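Local coordinates for mbGIPC protein (Monosiga brevicollis, PDB 6X1X), which belongs to the GIPC family and, through its PDZ domain, probably binds the C-terminal tails of partner proteins in signalling, at residues R71-I76 against F82-V87; L20-N25 against F67-M72. One frame throughout, in Å; residues are numbered along the deposited sequence. Where two conformers were deposited one is given.

How the interactions relate
From the N terminus, strand 20-23 opens interaction 2, which closes after 41 intervening residues, when helix 66-75 places 67-72 against it. Interaction 1 starts where interaction 2 ends, with R71 and M72 common to both, and closes a short loop: just five residues separate 71-76 from 82-87. The two loops therefore neither nest nor cross but follow one another, meeting on the helix. Interaction 2 joins the helix to the two-stranded sheet, interaction 1 joins its last turn to strand 81-87 of the four-stranded sheet. Their centres lie about 9 Å apart, and L73 CD1 packs on L20 CD1 at 4.0 Å, a direct apolar link between strand 20-23 and the residue that packs on F82.

Interaction 1 of 2, residues R71-I76 against F82-V87; sequences RMLKEI and FTMICV
F82 sets its ring between its own backbone N and carbonyl carbon (chi1 68°), while I76 stretches CD1 out with CG1-CD1 extended (chi2 169°), and together these torsions lay that methyl over one face of the ring. The evidence for a CH-pi contact is direct: I76 CD1 stands 4.0 Å from the centroid of the F82 ring and 27° off its normal. The methyl is displaced toward the root of the ring, with I76 CD1 3.6 Å from F82 CG. L73 supplies its CD2 branch, which approaches F82 CE2 obliquely at 3.9 Å and comes within 4.3 Å of M84 SD. In the PDZ fold this is the last turn of helix 66-75, with I76 just beyond it, settling on strand 81-87, which runs between strands 6-12 and 52-56 of the sheet. Were F82 replaced by an alanine, I76 CD1 would be likely to lose the face it packs on, and a gap would probably open beside L73 CD2. No hydrogen bond crosses the contact; the carbonyls of L73 and I76 both accept from K13 NZ instead. On the outer side of the helix, R71 NE is salt-bridged to E75 OE2 at 2.9 Å, one turn on.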
ATOM      1  N   ARG A  71       3.777   5.599  -9.295  1.00  5.79           N
ATOM      2  CA  ARG A  71       4.500   6.850  -9.489  1.00  5.62           C
ATOM      3  C   ARG A  71       4.542   7.673  -8.208  1.00  4.97           C
ATOM      4  O   ARG A  71       5.589   8.228  -7.849  1.00  5.44           O
ATOM      5  CB  ARG A  71       3.825   7.646 -10.598  1.00  6.30           C
ATOM      6  CG  ARG A  71       4.340   9.056 -10.731  1.00  6.57           C
ATOM      7  CD  ARG A  71       3.618   9.775 -11.844  1.00  7.13           C
ATOM      8  NE  ARG A  71       3.866  11.211 -11.810  1.00  6.74           N
ATOM      9  CZ  ARG A  71       3.245  12.077 -12.604  1.00  6.28           C
ATOM     10  NH1 ARG A  71       2.345  11.636 -13.478  1.00  7.62           N
ATOM     11  NH2 ARG A  71       3.500  13.378 -12.506  1.00  6.67           N
ATOM     12  N   MET A  72       3.419   7.745  -7.496  1.00  5.37           N
ATOM     13  CA  MET A  72       3.370   8.540  -6.278  1.00  5.14           C
ATOM     14  C   MET A  72       4.309   7.989  -5.211  1.00  5.33           C
ATOM     15  O   MET A  72       4.986   8.753  -4.515  1.00  6.03           O
ATOM     16  CB  MET A  72       1.930   8.617  -5.785  1.00  5.88           C
ATOM     17  CG  MET A  72       1.736   9.598  -4.637  1.00  7.26           C
ATOM     18  SD  MET A  72       0.020  10.079  -4.392  1.00  7.53           S
ATOM     19  CE  MET A  72      -0.205  11.143  -5.819  1.00  9.46           C
ATOM     20  N   LEU A  73       4.365   6.663  -5.064  1.00  4.43           N
ATOM     21  CA  LEU A  73       5.281   6.057  -4.100  1.00  4.91           C
ATOM     22  C   LEU A  73       6.730   6.213  -4.540  1.00  4.34           C
ATOM     23  O   LEU A  73       7.616   6.469  -3.716  1.00  4.98           O
ATOM     24  CB  LEU A  73       4.933   4.579  -3.940  1.00  5.27           C
ATOM     25  CG  LEU A  73       3.601   4.311  -3.248  1.00  5.22           C
ATOM     26  CD1 LEU A  73       3.239   2.840  -3.363  1.00  8.15           C
ATOM     27  CD2 LEU A  73       3.660   4.722  -1.793  1.00  7.33           C
ATOM     28  N   LYS A  74       6.984   6.056  -5.840  1.00  4.49           N
ATOM     29  CA  LYS A  74       8.335   6.147  -6.371  1.00  5.16           C
ATOM     30  C   LYS A  74       8.910   7.542  -6.176  1.00  3.91           C
ATOM     31  O   LYS A  74      10.102   7.695  -5.887  1.00  5.39           O
ATOM     32  CB  LYS A  74       8.284   5.800  -7.858  1.00  5.56           C
ATOM     33  CG  LYS A  74       9.613   5.839  -8.584  1.00  8.33           C
ATOM     34  CD  LYS A  74       9.444   5.468 -10.055  1.00  8.29           C
ATOM     35  CE  LYS A  74       8.895   4.068 -10.219  1.00 10.82           C
ATOM     36  NZ  LYS A  74       8.691   3.742 -11.668  1.00 11.83           N
ATOM     37  N   GLU A  75       8.073   8.571  -6.335  1.00  4.93           N
ATOM     38  CA  GLU A  75       8.544   9.948  -6.269  1.00  5.78           C
ATOM     39  C   GLU A  75       8.911  10.394  -4.863  1.00  5.26           C
ATOM     40  O   GLU A  75       9.675  11.352  -4.716  1.00  6.77           O
ATOM     41  CB  GLU A  75       7.513  10.896  -6.880  1.00  5.16           C
ATOM     42  CG  GLU A  75       7.493  10.782  -8.389  1.00  5.53           C
ATOM     43  CD  GLU A  75       6.366  11.542  -9.077  1.00  6.30           C
ATOM     44  OE1 GLU A  75       5.513  12.174  -8.403  1.00  5.64           O
ATOM     45  OE2 GLU A  75       6.330  11.499 -10.323  1.00  6.20           O
ATOM     46  N   ILE A  76       8.398   9.734  -3.829  1.00  5.27           N
ATOM     47  CA  ILE A  76       8.710  10.114  -2.450  1.00  5.52           C
ATOM     48  C   ILE A  76      10.220  10.129  -2.260  1.00  5.70           C
ATOM     49  O   ILE A  76      10.884   9.123  -2.543  1.00  5.59           O
ATOM     50  CB  ILE A  76       8.047   9.164  -1.446  1.00  5.36           C
ATOM     51  CG1 ILE A  76       6.522   9.273  -1.545  1.00  7.30           C
ATOM     52  CG2 ILE A  76       8.548   9.452  -0.028  1.00  6.67           C
ATOM     53  CD1 ILE A  76       5.778   8.202  -0.799  1.00  8.21           C
ATOM     54  N   PHE A  82       6.183   8.857   5.008  1.00  7.28           N
ATOM     55  CA  PHE A  82       4.940   9.019   4.271  1.00  7.02           C
ATOM     56  C   PHE A  82       3.853   8.239   4.982  1.00  6.10           C
ATOM     57  O   PHE A  82       4.126   7.335   5.779  1.00  7.50           O
ATOM     58  CB  PHE A  82       5.058   8.612   2.792  1.00  7.61           C
ATOM     59  CG  PHE A  82       5.259   7.128   2.566  1.00  6.78           C
ATOM     60  CD1 PHE A  82       6.521   6.564   2.652  1.00  7.33           C
ATOM     61  CD2 PHE A  82       4.185   6.310   2.240  1.00  7.61           C
ATOM     62  CE1 PHE A  82       6.703   5.203   2.425  1.00  8.61           C
ATOM     63  CE2 PHE A  82       4.362   4.945   2.008  1.00  8.48           C
ATOM     64  CZ  PHE A  82       5.620   4.396   2.105  1.00  9.70           C
ATOM     65  N   THR A  83       2.610   8.598   4.682  0.50  6.76           N
ATOM     66  CA  THR A  83       1.447   7.906   5.211  0.50  8.31           C
ATOM     67  C   THR A  83       0.650   7.304   4.063  0.50  7.44           C
ATOM     68  O   THR A  83       0.568   7.874   2.974  0.50  8.85           O
ATOM     69  CB  THR A  83       0.581   8.850   6.055  0.50  8.00           C
ATOM     70  OG1 THR A  83       1.319   9.260   7.211  0.50 10.49           O
ATOM     71  CG2 THR A  83      -0.694   8.164   6.521  0.50 17.37           C
ATOM     72  N   MET A  84       0.084   6.126   4.306  1.00  7.98           N
ATOM     73  CA  MET A  84      -0.693   5.419   3.307  1.00  9.51           C
ATOM     74  C   MET A  84      -1.896   4.834   4.021  1.00 11.35           C
ATOM     75  O   MET A  84      -1.749   4.233   5.091  1.00 13.50           O
ATOM     76  CB  MET A  84       0.168   4.318   2.682  1.00 12.36           C
ATOM     77  CG  MET A  84      -0.463   3.607   1.508  1.00 12.45           C
ATOM     78  SD  MET A  84       0.778   2.625   0.651  1.00 15.35           S
ATOM     79  CE  MET A  84       1.307   1.505   1.948  1.00 17.00           C
ATOM     80  N   ILE A  85      -3.080   5.057   3.473  1.00  9.55           N
ATOM     81  CA  ILE A  85      -4.296   4.462   4.003  1.00 10.23           C
ATOM     82  C   ILE A  85      -4.568   3.211   3.191  1.00  7.81           C
ATOM     83  O   ILE A  85      -4.718   3.277   1.963  1.00  8.13           O
ATOM     84  CB  ILE A  85      -5.481   5.435   3.930  1.00 11.11           C
ATOM     85  CG1 ILE A  85      -5.143   6.739   4.651  1.00 14.01           C
ATOM     86  CG2 ILE A  85      -6.716   4.792   4.531  1.00 13.80           C
ATOM     87  CD1 ILE A  85      -4.850   6.570   6.122  1.00 22.79           C
ATOM     88  N   CYS A  86      -4.598   2.073   3.871  1.00  8.72           N
ATOM     89  CA  CYS A  86      -4.850   0.786   3.252  1.00 10.52           C
ATOM     90  C   CYS A  86      -6.185   0.255   3.750  1.00 10.12           C
ATOM     91  O   CYS A  86      -6.586   0.508   4.891  1.00 15.19           O
ATOM     92  CB  CYS A  86      -3.730  -0.202   3.584  1.00 11.57           C
ATOM     93  SG  CYS A  86      -2.136   0.268   2.862  1.00 14.19           S
ATOM     94  N   VAL A  87      -6.889  -0.460   2.879  1.00  9.03           N
ATOM     95  CA  VAL A  87      -8.190  -1.031   3.205  1.00  9.24           C
ATOM     96  C   VAL A  87      -8.119  -2.530   2.976  1.00  8.02           C
ATOM     97  O   VAL A  87      -7.749  -2.982   1.887  1.00  8.83           O
ATOM     98  CB  VAL A  87      -9.318  -0.403   2.370  1.00 10.23           C
ATOM     99  CG1 VAL A  87     -10.654  -0.997   2.769  1.00 12.02           C
ATOM    100  CG2 VAL A  87      -9.331   1.107   2.548  1.00 17.59           C
TER

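Interaction 2 of 2, residues L20-N25 against F67-M72; sequences LTISDN and FEVARM
I22 carries the strand's side of this contact through a single methyl, CD1, which meets V69 and A70 on the helix. Its CG1 branch lies between the backbone N and the carbonyl carbon (chi1 65°), and the chain then runs on extended (chi2 171°), which projects CD1 straight at the helix. There the methyl sits 3.8 Å from V69 CG1 and 3.9 Å from A70 CB. It also comes to 3.6 Å from A70 N, so it packs against the helix backbone as well as its side chains. V69 answers with CG1, held anti to its own backbone N (chi1 177°), and the two side chains meet at a slant. The CA atoms of I22 and A70 are 7.3 Å apart, close enough for one isoleucine to span the distance. V69 and I22 both also touch I53 of strand 52-56, so the contact sits on the hydrophobic core. Further along, D24 OD2 takes a salt bridge from R65 NH1 and a hydrogen bond from H66 N, a polar tie at the beginning of the helix. Strand 20-23 and helix 66-75 correspond to the two walls of the groove in which PDZ domains receive peptide C termini. T21 and S23 pair by backbone with strand 31-35, while the I22 side chain turns toward the helix. Between 20-25 and 67-72 no hydrogen bond forms and just 126 Å² is buried, so the contact rests on dispersion and shape between I22 CD1, V69 and A70, with the polar tie of D24 to R65 and H66 lying beside it.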
ATOM      1  N   LEU A  20       7.108  -3.341  -2.569  1.00  5.04           N
ATOM      2  CA  LEU A  20       5.729  -3.581  -2.969  1.00  5.26           C
ATOM      3  C   LEU A  20       5.635  -3.945  -4.440  1.00  4.98           C
ATOM      4  O   LEU A  20       6.296  -3.330  -5.286  1.00  6.34           O
ATOM      5  CB  LEU A  20       4.888  -2.322  -2.777  1.00  6.90           C
ATOM      6  CG  LEU A  20       4.683  -1.870  -1.342  1.00  6.35           C
ATOM      7  CD1 LEU A  20       3.921  -0.556  -1.318  1.00 10.35           C
ATOM      8  CD2 LEU A  20       3.958  -2.939  -0.526  1.00  9.00           C
ATOM      9  N   THR A  21       4.761  -4.894  -4.748  1.00  4.54           N
ATOM     10  CA  THR A  21       4.255  -5.086  -6.102  1.00  5.54           C
ATOM     11  C   THR A  21       2.779  -4.730  -6.077  1.00  5.51           C
ATOM     12  O   THR A  21       2.018  -5.307  -5.291  1.00  6.12           O
ATOM     13  CB  THR A  21       4.406  -6.538  -6.548  1.00  5.30           C
ATOM     14  OG1 THR A  21       5.787  -6.904  -6.492  1.00  6.04           O
ATOM     15  CG2 THR A  21       3.871  -6.736  -7.967  1.00  7.39           C
ATOM     16  N   ILE A  22       2.381  -3.787  -6.910  1.00  6.18           N
ATOM     17  CA  ILE A  22       0.993  -3.359  -6.920  1.00  6.21           C
ATOM     18  C   ILE A  22       0.417  -3.526  -8.307  1.00  5.20           C
ATOM     19  O   ILE A  22       1.124  -3.478  -9.324  1.00  6.43           O
ATOM     20  CB  ILE A  22       0.798  -1.927  -6.390  1.00  6.65           C
ATOM     21  CG1 ILE A  22       1.463  -0.918  -7.306  1.00  7.65           C
ATOM     22  CG2 ILE A  22       1.340  -1.810  -4.969  1.00  9.16           C
ATOM     23  CD1 ILE A  22       1.115   0.512  -6.952  1.00  8.45           C
ATOM     24  N   SER A  23      -0.891  -3.735  -8.350  0.66  5.19           N
ATOM     25  CA  SER A  23      -1.601  -3.879  -9.604  0.66  6.35           C
ATOM     26  C   SER A  23      -2.993  -3.279  -9.443  0.66  6.64           C
ATOM     27  O   SER A  23      -3.320  -2.687  -8.413  0.66  6.96           O
ATOM     28  CB  SER A  23      -1.642  -5.336 -10.048  0.66  9.31           C
ATOM     29  OG  SER A  23      -2.126  -5.396 -11.372  0.66  8.05           O
ATOM     30  N   ASP A  24      -3.802  -3.401 -10.493  1.00  7.48           N
ATOM     31  CA  ASP A  24      -5.205  -3.004 -10.437  1.00  7.23           C
ATOM     32  C   ASP A  24      -5.960  -3.833 -11.465  1.00  9.97           C
ATOM     33  O   ASP A  24      -5.357  -4.398 -12.380  1.00 10.91           O
ATOM     34  CB  ASP A  24      -5.416  -1.485 -10.631  1.00  8.75           C
ATOM     35  CG  ASP A  24      -5.259  -1.041 -12.079  1.00  9.54           C
ATOM     36  OD1 ASP A  24      -6.231  -1.190 -12.849  1.00 11.15           O
ATOM     37  OD2 ASP A  24      -4.197  -0.499 -12.441  1.00  9.34           O
ATOM     38  N   ASN A  25      -7.278  -3.934 -11.297  1.00  9.12           N
ATOM     39  CA  ASN A  25      -8.084  -4.735 -12.213  1.00  9.82           C
ATOM     40  C   ASN A  25      -8.863  -3.891 -13.212  1.00 13.64           C
ATOM     41  O   ASN A  25      -9.740  -4.419 -13.902  1.00 15.94           O
ATOM     42  CB  ASN A  25      -8.990  -5.719 -11.459  1.00 15.42           C
ATOM     43  CG  ASN A  25     -10.007  -5.030 -10.569  1.00 18.26           C
ATOM     44  OD1 ASN A  25     -10.293  -3.849 -10.729  1.00 18.52           O
ATOM     45  ND2 ASN A  25     -10.572  -5.781  -9.628  1.00 28.53           N
ATOM     46  N   PHE A  67      -0.154   2.223 -12.163  1.00  6.51           N
ATOM     47  CA  PHE A  67       1.009   3.016 -12.545  1.00  7.20           C
ATOM     48  C   PHE A  67       0.976   4.408 -11.926  1.00  6.05           C
ATOM     49  O   PHE A  67       2.033   4.993 -11.682  1.00  6.17           O
ATOM     50  CB  PHE A  67       1.228   3.042 -14.061  1.00  9.09           C
ATOM     51  CG  PHE A  67       0.122   3.688 -14.841  1.00 10.13           C
ATOM     52  CD1 PHE A  67       0.091   5.057 -15.033  1.00 11.40           C
ATOM     53  CD2 PHE A  67      -0.853   2.911 -15.439  1.00 14.27           C
ATOM     54  CE1 PHE A  67      -0.928   5.637 -15.777  1.00 16.10           C
ATOM     55  CE2 PHE A  67      -1.862   3.480 -16.177  1.00 18.08           C
ATOM     56  CZ  PHE A  67      -1.903   4.835 -16.344  1.00 13.58           C
ATOM     57  N   GLU A  68      -0.222   4.945 -11.652  1.00  6.28           N
ATOM     58  CA  GLU A  68      -0.332   6.257 -11.009  1.00  6.13           C
ATOM     59  C   GLU A  68       0.022   6.177  -9.531  1.00  5.64           C
ATOM     60  O   GLU A  68       0.724   7.049  -9.001  1.00  5.99           O
ATOM     61  CB  GLU A  68      -1.746   6.812 -11.199  1.00  6.87           C
ATOM     62  CG  GLU A  68      -2.091   7.024 -12.660  1.00  8.12           C
ATOM     63  CD  GLU A  68      -3.533   7.404 -12.903  1.00  7.47           C
ATOM     64  OE1 GLU A  68      -4.435   6.810 -12.277  1.00  9.99           O
ATOM     65  OE2 GLU A  68      -3.756   8.319 -13.723  1.00  8.93           O
ATOM     66  N   VAL A  69      -0.478   5.147  -8.849  1.00  5.48           N
ATOM     67  CA  VAL A  69      -0.146   4.928  -7.447  1.00  5.51           C
ATOM     68  C   VAL A  69       1.342   4.636  -7.302  1.00  5.46           C
ATOM     69  O   VAL A  69       2.015   5.157  -6.401  1.00  5.53           O
ATOM     70  CB  VAL A  69      -1.025   3.788  -6.898  1.00  5.64           C
ATOM     71  CG1 VAL A  69      -0.657   3.474  -5.462  1.00  6.94           C
ATOM     72  CG2 VAL A  69      -2.498   4.156  -7.008  1.00  5.98           C
ATOM     73  N   ALA A  70       1.883   3.824  -8.213  1.00  5.59           N
ATOM     74  CA  ALA A  70       3.302   3.500  -8.169  1.00  6.10           C
ATOM     75  C   ALA A  70       4.147   4.744  -8.343  1.00  5.47           C
ATOM     76  O   ALA A  70       5.146   4.925  -7.642  1.00  5.72           O
ATOM     77  CB  ALA A  70       3.642   2.486  -9.258  1.00  7.99           C
ATOM     78  N   ARG A  71       3.777   5.599  -9.295  1.00  5.79           N
ATOM     79  CA  ARG A  71       4.500   6.850  -9.489  1.00  5.62           C
ATOM     80  C   ARG A  71       4.542   7.673  -8.208  1.00  4.97           C
ATOM     81  O   ARG A  71       5.589   8.228  -7.849  1.00  5.44           O
ATOM     82  CB  ARG A  71       3.825   7.646 -10.598  1.00  6.30           C
ATOM     83  CG  ARG A  71       4.340   9.056 -10.731  1.00  6.57           C
ATOM     84  CD  ARG A  71       3.618   9.775 -11.844  1.00  7.13           C
ATOM     85  NE  ARG A  71       3.866  11.211 -11.810  1.00  6.74           N
ATOM     86  CZ  ARG A  71       3.245  12.077 -12.604  1.00  6.28           C
ATOM     87  NH1 ARG A  71       2.345  11.636 -13.478  1.00  7.62           N
ATOM     88  NH2 ARG A  71       3.500  13.378 -12.506  1.00  6.67           N
ATOM     89  N   MET A  72       3.419   7.745  -7.496  1.00  5.37           N
ATOM     90  CA  MET A  72       3.370   8.540  -6.278  1.00  5.14           C
ATOM     91  C   MET A  72       4.309   7.989  -5.211  1.00  5.33           C
ATOM     92  O   MET A  72       4.986   8.753  -4.515  1.00  6.03           O
ATOM     93  CB  MET A  72       1.930   8.617  -5.785  1.00  5.88           C
ATOM     94  CG  MET A  72       1.736   9.598  -4.637  1.00  7.26           C
ATOM     95  SD  MET A  72       0.020  10.079  -4.392  1.00  7.53           S
ATOM     96  CE  MET A  72      -0.205  11.143  -5.819  1.00  9.46           C
TER